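Local atomic coordinates of ABC-type phosphate transport system, periplasmic component (Lactobacillus brevis, PDB entry 4ECF), a protein that probably serves as the phosphate-binding component of the PstSACB ABC transporter, which imports phosphate across the cytoplasmic membrane. Residues 10-15 against 154-159; 16-21 against 34-39; 81-86 against 131-136; 158-163 against 175-180. All blocks are in the same frame, centred on the assembly; numbering follows the deposited sequence.

From the N terminus, contact 1 joins the loop after strand 4-10 to the start of helix 156-165, closing the longest loop of the four. Two shorter closures lie in series within it: contact 2 packs helix 15-28 on strand 32-39, and contact 3 later sets strand 73-87 against helix 132-140. Contact 4 begins on residues 158-159, where contact 1 ends, and carries helix 156-165 to the turn after strand 169-174. Contacts 1 and 3 meet at the same phosphate ion. Y177 of contact 4 touches contact 1 through the backbone of T12, while F175 pairs with G82 of contact 3. Contact 2 follows on the helix continuing from the loop of contact 1, its P16 touching Y177.

Contact 1 (10-15 against 154-159); sequences GSTALQ and DSSGMV. With PO4 (phosphate ion), chain B.
T12 turns its hydroxyl toward S156, and this oxygen is the meeting point of the contact. The backbone amide of S156 donates to T12 OG1 over 3.1 Å with an angle of 157°, and S156 OG lies 2.7 Å from T12 OG1. The same T12 OG1 donates to phosphate O3 at 2.7 Å, so one buried hydroxyl relays between a helix start and the bound anion. Its torsion explains this: with chi1 at 70°, OG1 sits between the backbone N and the carbonyl carbon, while CG2 swings beside the N and rests 3.9 Å from S155 CB. Threonine suits the place by offering a hydroxyl and a methyl to different partners.

S155 is the N-cap of the helix, its OG accepting from the backbone N of M158, a selenomethionine. Across the contact S11 plays a related part: its OG accepts from L14 N at 3.0 Å in an ST motif and lies 2.9 Å from phosphate O4, with D59 as a further partner. The backbone amides of T12 and A13 add bonds to O3 and O4. This turn supplies one part of the phosphate's bonds, while T41, R127 and the start of helix 132-140 supply others, an arrangement consistent with the substrate site of a PstS-type binding protein.

The loop 10-15 leads from strand 4-10 into helix 15-28, with L14 on L210 of strand 205-213. S156 and A13 lie against V173 and A174 of strand 169-174, and R127 of strand 123-127 touches both T12 and S156.

Contact 2 (16-21 against 34-39); sequences PLVEAA and INVQGG. With EDO (1,2-ethanediol), chain I.
The carboxylate of E19 is the flat group here, and it reaches V36 only through a water on OE2, while the aliphatic stem of the side chain makes the direct contact. OE1 accepts from O2 of an ethanediol at 2.7 Å, a molecule probably left from crystallisation. OE2 takes a bond of 2.7 Å from the water, which also donates to V36 O at 3.0 Å, and Q15 NE2 is another partner of OE2. Below this polar end, E19 CG lies 3.7 Å from V36 CG1. With chi1 at -72° CG stands beside the backbone N, and the extended chain beyond it carries the carboxylate past the valine toward solvent.

The helix 15-28 and strand 32-39 belong to a beta-alpha-beta unit whose first strand, 4-10, runs parallel to 32-39 and bonds to N35 and Q37. In this crossover the helix packs over the sheet, and V18 and V36 meet where it does, V18 CG1 lying 3.8 Å from V36 CG2 and the two side chains crossing at a slant. A beta-branched valine suits a strand and presents two methyls to the helix, one shared between V18 and the stem of E19. Cut back to alanine, V36 would probably leave a gap facing V18 CG1, and E19 CG would keep only the contact with CB. F223 of helix 218-228 also touches V18, A21 and I34.

Contact 3 (81-86 against 131-136); sequences VGITPI and SGTRAT. With PO4 (phosphate ion), chain B.
I83 lays its CD1 methyl against T136, only 3.4 Å from T136 CB and 3.5 Å from T136 CG2, tighter than ordinary carbon contacts. Its branch methyl CG2 meets T133 CG2 at 3.7 Å, so the isoleucine spans one turn of the helix. T133 uses both branches: with chi1 at -55° its methyl points to I83, while OG1 beside the backbone N donates to phosphate O1 at 2.7 Å. T136 OG1 is returned to its own helix, donating to G132 O from the face opposite to that taken by T136 N.

Phosphate O1 is gripped also by T133 N and by S131 OG, the latter at 2.6 Å. S131 is the N-cap as well, its OG accepting from R134 N at 171°. Without that hydroxyl, as in an alanine, R134 N would probably lose its cap and O1 one of its bonds. G132 N donates to O2; lying at the N-terminal end of helix 132-140, the anion may also be favoured by the helix dipole.

Strand 73-87 lies between strands 169-174 and 205-213, and helix 132-140 rests beside it, T133 against Y172 and T136 against S206.

Contact 4 (158-163 against 175-180); sequences MVRSIV and FSYVNK. With ACT (acetate ion), chain C.
An arginine held between an amide and an aromatic ring marks this contact: over one face of the R160 guanidinium lies N179 ND2, and over the opposite face Y177 CD2. The N179 amide is almost parallel to the guanidinium, their planes 5° apart, with ND2 3.7 Å from R160 NH1. The Y177 ring plane is turned 51° from the guanidinium, and its CD2 stands 3.6 Å above the guanidinium plane, offset toward the rim.

At the edge, R160 NH1 donates to Y177 O over 2.9 Å, and to acetate O also at 2.9 Å. Both partners lie in the guanidinium plane. The chain reaches them by a bend, chi3 61°, after an extended start. The acetate, probably from the crystallisation liquor, sits over the centre of the Y177 ring, with OXT 3.9 Å above it and 3.2 Å from S176 OG.

Y177 and N179 keep their own polar ends elsewhere: Y177 OH bonds to T12 O, and N179 OD1 to T181 OG1. Arginine suits the place because one long, flat, charged group can join helix 156-165 to the 3-10 turn after strand 169-174.

R160 NH1 thus divides its two bonds between a backbone carbonyl, that of Y177, and the acetate, whose negative charge probably helps balance that of the arginine in this crystal.

Contact 1 (10-15 against 154-159)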
loop_
_atom_site.group_PDB
_atom_site.type_symbol
_atom_site.label_atom_id
_atom_site.label_comp_id
_atom_site.label_asym_id
_atom_site.label_seq_id
_atom_site.Cartn_x
_atom_site.Cartn_y
_atom_site.Cartn_z
ATOM N N GLY A 10 1.249 0.355 11.715
ATOM C CA GLY A 10 1.226 -0.704 10.685
ATOM C C GLY A 10 1.560 -0.225 9.291
ATOM O O GLY A 10 2.643 0.286 9.055
ATOM N N SER A 11 0.670 -0.538 8.356
ATOM C CA SER A 11 0.896 -0.259 6.956
ATOM C C SER A 11 1.626 1.029 6.640
ATOM O O SER A 11 1.152 2.126 6.999
ATOM C CB SER A 11 -0.429 -0.254 6.236
ATOM O OG SER A 11 -0.278 0.333 4.942
ATOM N N THR A 12 2.782 0.923 5.987
ATOM C CA THR A 12 3.480 2.110 5.496
ATOM C C THR A 12 2.825 2.723 4.246
ATOM O O THR A 12 2.944 3.934 4.017
ATOM C CB THR A 12 5.000 1.856 5.267
ATOM O OG1 THR A 12 5.189 0.993 4.149
ATOM C CG2 THR A 12 5.601 1.228 6.520
ATOM N N ALA A 13 2.063 1.932 3.500
ATOM C CA ALA A 13 1.276 2.481 2.401
ATOM C C ALA A 13 0.179 3.450 2.884
ATOM O O ALA A 13 -0.128 4.452 2.226
ATOM C CB ALA A 13 0.641 1.377 1.574
ATOM N N LEU A 14 -0.382 3.162 4.066
ATOM C CA LEU A 14 -1.514 3.884 4.612
ATOM C C LEU A 14 -1.031 5.005 5.572
ATOM O O LEU A 14 -1.734 5.982 5.839
ATOM C CB LEU A 14 -2.393 2.895 5.361
ATOM C CG LEU A 14 -3.745 3.350 5.903
ATOM C CD1 LEU A 14 -4.538 4.279 4.970
ATOM C CD2 LEU A 14 -4.543 2.120 6.356
ATOM N N GLN A 15 0.211 4.885 6.006
ATOM C CA GLN A 15 0.775 5.769 6.991
ATOM C C GLN A 15 0.602 7.250 6.614
ATOM O O GLN A 15 0.251 8.083 7.471
ATOM C CB GLN A 15 2.236 5.425 7.222
ATOM C CG GLN A 15 2.842 6.158 8.412
ATOM C CD GLN A 15 4.255 5.704 8.718
ATOM O OE1 GLN A 15 4.724 4.682 8.211
ATOM N NE2 GLN A 15 4.933 6.458 9.593
ATOM N N ASP A 154 12.534 -2.195 4.885
ATOM C CA ASP A 154 11.503 -2.368 5.904
ATOM C C ASP A 154 10.311 -1.462 5.690
ATOM O O ASP A 154 9.345 -1.590 6.425
ATOM C CB ASP A 154 12.063 -2.134 7.325
ATOM C CG ASP A 154 12.964 -3.266 7.819
ATOM O OD1 ASP A 154 12.973 -4.375 7.226
ATOM O OD2 ASP A 154 13.666 -3.032 8.831
ATOM N N SER A 155 10.348 -0.556 4.707
ATOM C CA SER A 155 9.206 0.354 4.505
ATOM C C SER A 155 9.103 0.807 3.060
ATOM O O SER A 155 10.076 0.762 2.318
ATOM C CB SER A 155 9.358 1.630 5.375
ATOM O OG SER A 155 10.472 2.398 4.970
ATOM N N SER A 156 7.947 1.393 2.739
ATOM C CA SER A 156 7.731 2.052 1.457
ATOM C C SER A 156 8.778 3.143 1.192
ATOM O O SER A 156 9.328 3.243 0.110
ATOM C CB SER A 156 6.328 2.695 1.442
ATOM O OG SER A 156 5.287 1.752 1.585
ATOM N N GLY A 157 9.045 3.991 2.192
ATOM C CA GLY A 157 9.992 5.081 2.034
ATOM C C GLY A 157 11.414 4.626 1.764
ATOM O O GLY A 157 12.084 5.219 0.926
HETATM N N MSE A 158 11.841 3.553 2.424
HETATM C CA MSE A 158 13.185 3.004 2.194
HETATM C C MSE A 158 13.307 2.320 0.818
HETATM O O MSE A 158 14.341 2.434 0.181
HETATM C CB MSE A 158 13.599 2.096 3.338
HETATM C CG MSE A 158 13.767 2.867 4.637
HETATM SE SE MSE A 158 14.214 1.714 6.141
HETATM C CE MSE A 158 12.547 0.869 6.571
ATOM N N VAL A 159 12.261 1.622 0.363
ATOM C CA VAL A 159 12.233 1.057 -0.987
ATOM C C VAL A 159 12.415 2.216 -1.993
ATOM O O VAL A 159 13.263 2.167 -2.880
ATOM C CB VAL A 159 10.919 0.270 -1.255
ATOM C CG1 VAL A 159 10.641 0.247 -2.753
ATOM C CG2 VAL A 159 10.998 -1.165 -0.675
HETATM P P PO4 B . 2.951 -2.091 3.869
HETATM O O1 PO4 B . 3.584 -2.601 2.580
HETATM O O2 PO4 B . 2.224 -3.141 4.627
HETATM O O3 PO4 B . 3.938 -1.360 4.737
HETATM O O4 PO4 B . 1.878 -0.958 3.487
#

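Contact 2 (16-21 against 34-39)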
loop_
_atom_site.group_PDB
_atom_site.type_symbol
_atom_site.label_atom_id
_atom_site.label_comp_id
_atom_site.label_asym_id
_atom_site.label_seq_id
_atom_site.Cartn_x
_atom_site.Cartn_y
_atom_site.Cartn_z
ATOM N N PRO A 16 0.858 7.623 5.351
ATOM C CA PRO A 16 0.751 9.070 5.047
ATOM C C PRO A 16 -0.659 9.613 5.258
ATOM O O PRO A 16 -0.824 10.759 5.721
ATOM C CB PRO A 16 1.167 9.145 3.556
ATOM C CG PRO A 16 1.990 7.903 3.325
ATOM C CD PRO A 16 1.402 6.855 4.209
ATOM N N LEU A 17 -1.663 8.837 4.892
ATOM C CA LEU A 17 -3.055 9.288 5.097
ATOM C C LEU A 17 -3.409 9.368 6.612
ATOM O O LEU A 17 -4.064 10.336 7.079
ATOM C CB LEU A 17 -4.047 8.357 4.396
ATOM C CG LEU A 17 -5.527 8.629 4.619
ATOM C CD1 LEU A 17 -5.878 10.073 4.225
ATOM C CD2 LEU A 17 -6.378 7.605 3.841
ATOM N N VAL A 18 -2.988 8.378 7.377
ATOM C CA VAL A 18 -3.256 8.361 8.826
ATOM C C VAL A 18 -2.543 9.517 9.534
ATOM O O VAL A 18 -3.102 10.195 10.377
ATOM C CB VAL A 18 -3.016 6.970 9.465
ATOM C CG1 VAL A 18 -3.356 7.048 10.945
ATOM C CG2 VAL A 18 -3.858 5.899 8.754
ATOM N N GLU A 19 -1.310 9.794 9.134
ATOM C CA GLU A 19 -0.577 10.908 9.693
ATOM C C GLU A 19 -1.240 12.250 9.341
ATOM O O GLU A 19 -1.358 13.154 10.168
ATOM C CB GLU A 19 0.873 10.912 9.206
ATOM C CG GLU A 19 1.675 9.814 9.830
ATOM C CD GLU A 19 3.109 9.778 9.372
ATOM O OE1 GLU A 19 3.384 10.306 8.277
ATOM O OE2 GLU A 19 3.935 9.194 10.112
ATOM N N ALA A 20 -1.616 12.417 8.070
ATOM C CA ALA A 20 -2.230 13.694 7.651
ATOM C C ALA A 20 -3.597 13.911 8.301
ATOM O O ALA A 20 -3.892 15.021 8.799
ATOM C CB ALA A 20 -2.323 13.802 6.129
ATOM N N ALA A 21 -4.397 12.845 8.356
ATOM C CA ALA A 21 -5.732 12.933 8.934
ATOM C C ALA A 21 -5.608 13.151 10.461
ATOM O O ALA A 21 -6.371 13.904 11.061
ATOM C CB ALA A 21 -6.563 11.694 8.646
ATOM N N ILE A 34 -2.815 11.955 18.496
ATOM C CA ILE A 34 -2.876 10.748 17.697
ATOM C C ILE A 34 -1.464 10.436 17.242
ATOM O O ILE A 34 -0.879 11.167 16.434
ATOM C CB ILE A 34 -3.835 10.904 16.481
ATOM C CG1 ILE A 34 -5.254 11.262 17.005
ATOM C CG2 ILE A 34 -3.825 9.643 15.608
ATOM C CD1 ILE A 34 -6.211 11.602 15.883
ATOM N N ASN A 35 -0.959 9.296 17.710
ATOM C CA ASN A 35 0.401 8.864 17.441
ATOM C C ASN A 35 0.336 7.827 16.355
ATOM O O ASN A 35 -0.438 6.906 16.447
ATOM C CB ASN A 35 0.969 8.248 18.694
ATOM C CG ASN A 35 1.017 9.225 19.824
ATOM O OD1 ASN A 35 1.805 10.156 19.799
ATOM N ND2 ASN A 35 0.121 9.057 20.798
ATOM N N VAL A 36 1.146 7.985 15.309
ATOM C CA VAL A 36 1.091 7.084 14.151
ATOM C C VAL A 36 2.487 6.506 13.945
ATOM O O VAL A 36 3.500 7.236 13.994
ATOM C CB VAL A 36 0.647 7.840 12.877
ATOM C CG1 VAL A 36 0.422 6.861 11.750
ATOM C CG2 VAL A 36 -0.642 8.623 13.128
ATOM N N GLN A 37 2.543 5.199 13.774
ATOM C CA GLN A 37 3.797 4.529 13.425
ATOM C C GLN A 37 3.610 3.681 12.178
ATOM O O GLN A 37 2.500 3.319 11.799
ATOM C CB GLN A 37 4.240 3.572 14.535
ATOM C CG GLN A 37 4.455 4.213 15.902
ATOM C CD GLN A 37 4.769 3.196 17.004
ATOM O OE1 GLN A 37 5.108 2.016 16.745
ATOM N NE2 GLN A 37 4.699 3.654 18.242
ATOM N N GLY A 38 4.751 3.322 11.582
ATOM C CA GLY A 38 4.794 2.337 10.498
ATOM C C GLY A 38 4.940 0.928 11.039
ATOM O O GLY A 38 4.288 0.560 12.046
ATOM N N GLY A 39 5.815 0.137 10.408
ATOM C CA GLY A 39 6.012 -1.270 10.755
ATOM C C GLY A 39 5.532 -2.295 9.750
ATOM O O GLY A 39 5.978 -3.449 9.757
HETATM C C1 EDO I . 6.258 8.205 6.477
HETATM O O1 EDO I . 7.220 8.127 5.417
HETATM C C2 EDO I . 4.856 8.238 5.884
HETATM O O2 EDO I . 4.347 9.579 5.842
HETATM O O HOH W 1 4.075 9.821 12.694
#

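Contact 3 (81-86 against 131-136)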
loop_
_atom_site.group_PDB
_atom_site.type_symbol
_atom_site.label_atom_id
_atom_site.label_comp_id
_atom_site.label_asym_id
_atom_site.label_seq_id
_atom_site.Cartn_x
_atom_site.Cartn_y
_atom_site.Cartn_z
ATOM N N VAL A 81 -5.812 2.066 -2.230
ATOM C CA VAL A 81 -4.448 2.488 -2.619
ATOM C C VAL A 81 -3.982 1.685 -3.839
ATOM O O VAL A 81 -4.114 0.452 -3.872
ATOM C CB VAL A 81 -3.473 2.357 -1.430
ATOM C CG1 VAL A 81 -3.226 0.875 -1.077
ATOM C CG2 VAL A 81 -2.198 3.145 -1.682
ATOM N N GLY A 82 -3.460 2.393 -4.836
ATOM C CA GLY A 82 -2.789 1.784 -5.964
ATOM C C GLY A 82 -1.344 1.479 -5.626
ATOM O O GLY A 82 -0.716 2.178 -4.803
ATOM N N ILE A 83 -0.850 0.402 -6.209
ATOM C CA ILE A 83 0.563 -0.017 -6.086
ATOM C C ILE A 83 1.164 -0.090 -7.482
ATOM O O ILE A 83 0.554 -0.648 -8.432
ATOM C CB ILE A 83 0.667 -1.370 -5.371
ATOM C CG1 ILE A 83 0.172 -1.232 -3.928
ATOM C CG2 ILE A 83 2.116 -1.953 -5.445
ATOM C CD1 ILE A 83 -0.285 -2.552 -3.357
ATOM N N THR A 84 2.373 0.443 -7.602
ATOM C CA THR A 84 3.063 0.489 -8.891
ATOM C C THR A 84 4.516 0.007 -8.779
ATOM O O THR A 84 5.189 0.268 -7.786
ATOM C CB THR A 84 3.052 1.876 -9.514
ATOM O OG1 THR A 84 3.666 1.830 -10.818
ATOM C CG2 THR A 84 3.779 2.906 -8.686
ATOM N N PRO A 85 4.972 -0.741 -9.783
ATOM C CA PRO A 85 6.432 -0.928 -9.880
ATOM C C PRO A 85 7.105 0.416 -10.079
ATOM O O PRO A 85 6.533 1.353 -10.673
ATOM C CB PRO A 85 6.617 -1.784 -11.129
ATOM C CG PRO A 85 5.277 -2.142 -11.633
ATOM C CD PRO A 85 4.274 -1.254 -10.975
ATOM N N ILE A 86 8.307 0.539 -9.501
ATOM C CA ILE A 86 9.149 1.688 -9.692
ATOM C C ILE A 86 10.544 1.237 -10.037
ATOM O O ILE A 86 10.997 0.202 -9.588
ATOM C CB ILE A 86 9.213 2.609 -8.432
ATOM C CG1 ILE A 86 9.584 1.840 -7.152
ATOM C CG2 ILE A 86 7.863 3.347 -8.218
ATOM C CD1 ILE A 86 10.103 2.741 -6.033
ATOM N N SER A 131 4.557 -7.428 4.571
ATOM C CA SER A 131 4.215 -6.188 3.865
ATOM C C SER A 131 2.950 -6.407 3.048
ATOM O O SER A 131 2.843 -7.382 2.286
ATOM C CB SER A 131 5.314 -5.793 2.892
ATOM O OG SER A 131 4.863 -4.819 1.965
ATOM N N GLY A 132 1.980 -5.501 3.199
ATOM C CA GLY A 132 0.758 -5.621 2.460
ATOM C C GLY A 132 0.940 -5.213 1.013
ATOM O O GLY A 132 0.277 -5.761 0.098
ATOM N N THR A 133 1.894 -4.313 0.794
ATOM C CA THR A 133 2.297 -3.924 -0.590
ATOM C C THR A 133 2.844 -5.153 -1.320
ATOM O O THR A 133 2.447 -5.440 -2.476
ATOM C CB THR A 133 3.334 -2.809 -0.584
ATOM O OG1 THR A 133 2.839 -1.683 0.183
ATOM C CG2 THR A 133 3.530 -2.339 -2.035
ATOM N N ARG A 134 3.747 -5.860 -0.666
ATOM C CA ARG A 134 4.309 -7.035 -1.267
ATOM C C ARG A 134 3.231 -8.110 -1.574
ATOM O O ARG A 134 3.212 -8.654 -2.664
ATOM C CB ARG A 134 5.431 -7.630 -0.434
ATOM C CG ARG A 134 5.973 -8.938 -1.009
ATOM C CD ARG A 134 7.207 -9.388 -0.276
ATOM N NE ARG A 134 7.664 -10.663 -0.829
ATOM C CZ ARG A 134 8.841 -11.198 -0.548
ATOM N NH1 ARG A 134 9.669 -10.566 0.243
ATOM N NH2 ARG A 134 9.188 -12.356 -1.096
ATOM N N ALA A 135 2.326 -8.389 -0.620
ATOM C CA ALA A 135 1.275 -9.374 -0.852
ATOM C C ALA A 135 0.407 -9.011 -2.042
ATOM O O ALA A 135 0.064 -9.844 -2.868
ATOM C CB ALA A 135 0.445 -9.570 0.411
ATOM N N THR A 136 0.055 -7.727 -2.125
ATOM C CA THR A 136 -0.836 -7.242 -3.190
ATOM C C THR A 136 -0.137 -7.314 -4.525
ATOM O O THR A 136 -0.718 -7.740 -5.537
ATOM C CB THR A 136 -1.332 -5.803 -2.870
ATOM O OG1 THR A 136 -2.040 -5.837 -1.624
ATOM C CG2 THR A 136 -2.295 -5.354 -3.947
HETATM P P PO4 B . 2.951 -2.091 3.869
HETATM O O1 PO4 B . 3.584 -2.601 2.580
HETATM O O2 PO4 B . 2.224 -3.141 4.627
HETATM O O3 PO4 B . 3.938 -1.360 4.737
HETATM O O4 PO4 B . 1.878 -0.958 3.487
#

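Contact 4 (158-163 against 175-180)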
loop_
_atom_site.group_PDB
_atom_site.type_symbol
_atom_site.label_atom_id
_atom_site.label_comp_id
_atom_site.label_asym_id
_atom_site.label_seq_id
_atom_site.Cartn_x
_atom_site.Cartn_y
_atom_site.Cartn_z
HETATM N N MSE A 158 11.841 3.553 2.424
HETATM C CA MSE A 158 13.185 3.004 2.194
HETATM C C MSE A 158 13.307 2.320 0.818
HETATM O O MSE A 158 14.341 2.434 0.181
HETATM C CB MSE A 158 13.599 2.096 3.338
HETATM C CG MSE A 158 13.767 2.867 4.637
HETATM SE SE MSE A 158 14.214 1.714 6.141
HETATM C CE MSE A 158 12.547 0.869 6.571
ATOM N N VAL A 159 12.261 1.622 0.363
ATOM C CA VAL A 159 12.233 1.057 -0.987
ATOM C C VAL A 159 12.415 2.216 -1.993
ATOM O O VAL A 159 13.263 2.167 -2.880
ATOM C CB VAL A 159 10.919 0.270 -1.255
ATOM C CG1 VAL A 159 10.641 0.247 -2.753
ATOM C CG2 VAL A 159 10.998 -1.165 -0.675
ATOM N N ARG A 160 11.632 3.298 -1.846
ATOM C CA ARG A 160 11.774 4.427 -2.765
ATOM C C ARG A 160 13.225 5.008 -2.784
ATOM O O ARG A 160 13.788 5.236 -3.850
ATOM C CB ARG A 160 10.740 5.502 -2.453
ATOM C CG ARG A 160 10.947 6.762 -3.282
ATOM C CD ARG A 160 9.956 7.819 -2.872
ATOM N NE ARG A 160 10.065 8.231 -1.470
ATOM C CZ ARG A 160 9.152 8.937 -0.815
ATOM N NH1 ARG A 160 8.026 9.320 -1.399
ATOM N NH2 ARG A 160 9.361 9.274 0.458
ATOM N N SER A 161 13.826 5.268 -1.625
ATOM C CA SER A 161 15.163 5.874 -1.607
ATOM C C SER A 161 16.251 4.981 -2.177
ATOM O O SER A 161 17.162 5.467 -2.875
ATOM C CB SER A 161 15.563 6.346 -0.200
ATOM O OG SER A 161 15.364 5.329 0.746
ATOM N N ILE A 162 16.163 3.673 -1.922
ATOM C CA ILE A 162 17.144 2.731 -2.431
ATOM C C ILE A 162 16.983 2.588 -3.950
ATOM O O ILE A 162 17.975 2.529 -4.694
ATOM C CB ILE A 162 17.023 1.354 -1.734
ATOM C CG1 ILE A 162 17.472 1.459 -0.270
ATOM C CG2 ILE A 162 17.831 0.296 -2.483
ATOM C CD1 ILE A 162 18.958 1.658 -0.091
ATOM N N VAL A 163 15.742 2.549 -4.430
ATOM C CA VAL A 163 15.530 2.476 -5.889
ATOM C C VAL A 163 16.111 3.706 -6.572
ATOM O O VAL A 163 16.771 3.596 -7.599
ATOM C CB VAL A 163 14.026 2.246 -6.258
ATOM C CG1 VAL A 163 13.741 2.522 -7.752
ATOM C CG2 VAL A 163 13.632 0.821 -5.883
ATOM N N PHE A 175 1.089 4.281 -4.701
ATOM C CA PHE A 175 1.062 5.458 -5.568
ATOM C C PHE A 175 1.542 6.807 -4.939
ATOM O O PHE A 175 2.325 7.552 -5.564
ATOM C CB PHE A 175 -0.373 5.682 -6.105
ATOM C CG PHE A 175 -0.802 4.789 -7.258
ATOM C CD1 PHE A 175 -0.099 3.663 -7.668
ATOM C CD2 PHE A 175 -2.011 5.043 -7.883
ATOM C CE1 PHE A 175 -0.565 2.875 -8.712
ATOM C CE2 PHE A 175 -2.463 4.256 -8.943
ATOM C CZ PHE A 175 -1.755 3.172 -9.328
ATOM N N SER A 176 1.171 7.059 -3.710
ATOM C CA SER A 176 1.582 8.346 -3.078
ATOM C C SER A 176 3.098 8.544 -2.980
ATOM O O SER A 176 3.615 9.693 -3.003
ATOM C CB SER A 176 1.037 8.469 -1.676
ATOM O OG SER A 176 1.965 7.953 -0.746
ATOM N N TYR A 177 3.819 7.429 -2.848
ATOM C CA TYR A 177 5.237 7.537 -2.674
ATOM C C TYR A 177 5.953 7.870 -3.968
ATOM O O TYR A 177 7.121 8.214 -3.947
ATOM C CB TYR A 177 5.820 6.240 -2.081
ATOM C CG TYR A 177 5.583 6.059 -0.583
ATOM C CD1 TYR A 177 4.363 5.583 -0.080
ATOM C CD2 TYR A 177 6.570 6.419 0.341
ATOM C CE1 TYR A 177 4.136 5.471 1.274
ATOM C CE2 TYR A 177 6.357 6.289 1.704
ATOM C CZ TYR A 177 5.134 5.834 2.187
ATOM O OH TYR A 177 5.002 5.676 3.553
ATOM N N VAL A 178 5.286 7.730 -5.115
ATOM C CA VAL A 178 5.965 8.018 -6.362
ATOM C C VAL A 178 6.293 9.519 -6.435
ATOM O O VAL A 178 5.413 10.335 -6.175
ATOM C CB VAL A 178 5.120 7.585 -7.599
ATOM C CG1 VAL A 178 5.816 8.025 -8.879
ATOM C CG2 VAL A 178 4.876 6.065 -7.577
ATOM N N ASN A 179 7.545 9.833 -6.740
ATOM C CA ASN A 179 8.022 11.205 -6.949
ATOM C C ASN A 179 9.124 11.240 -8.012
ATOM O O ASN A 179 9.450 10.203 -8.609
ATOM C CB ASN A 179 8.461 11.859 -5.606
ATOM C CG ASN A 179 9.757 11.276 -5.013
ATOM O OD1 ASN A 179 10.568 10.673 -5.698
ATOM N ND2 ASN A 179 9.958 11.502 -3.714
ATOM N N LYS A 180 9.707 12.423 -8.225
ATOM C CA LYS A 180 10.681 12.669 -9.287
ATOM C C LYS A 180 11.984 11.887 -9.166
ATOM O O LYS A 180 12.751 11.820 -10.134
ATOM C CB LYS A 180 11.039 14.168 -9.347
ATOM C CG LYS A 180 9.930 15.074 -9.859
ATOM C CD LYS A 180 10.404 16.520 -10.007
ATOM C CE LYS A 180 10.603 17.211 -8.664
ATOM N NZ LYS A 180 9.325 17.367 -7.912
HETATM C C ACT C . 5.196 10.088 1.009
HETATM O O ACT C . 5.771 10.482 -0.029
HETATM O OXT ACT C . 4.029 9.655 0.950
HETATM C CH3 ACT C . 5.932 10.134 2.320
#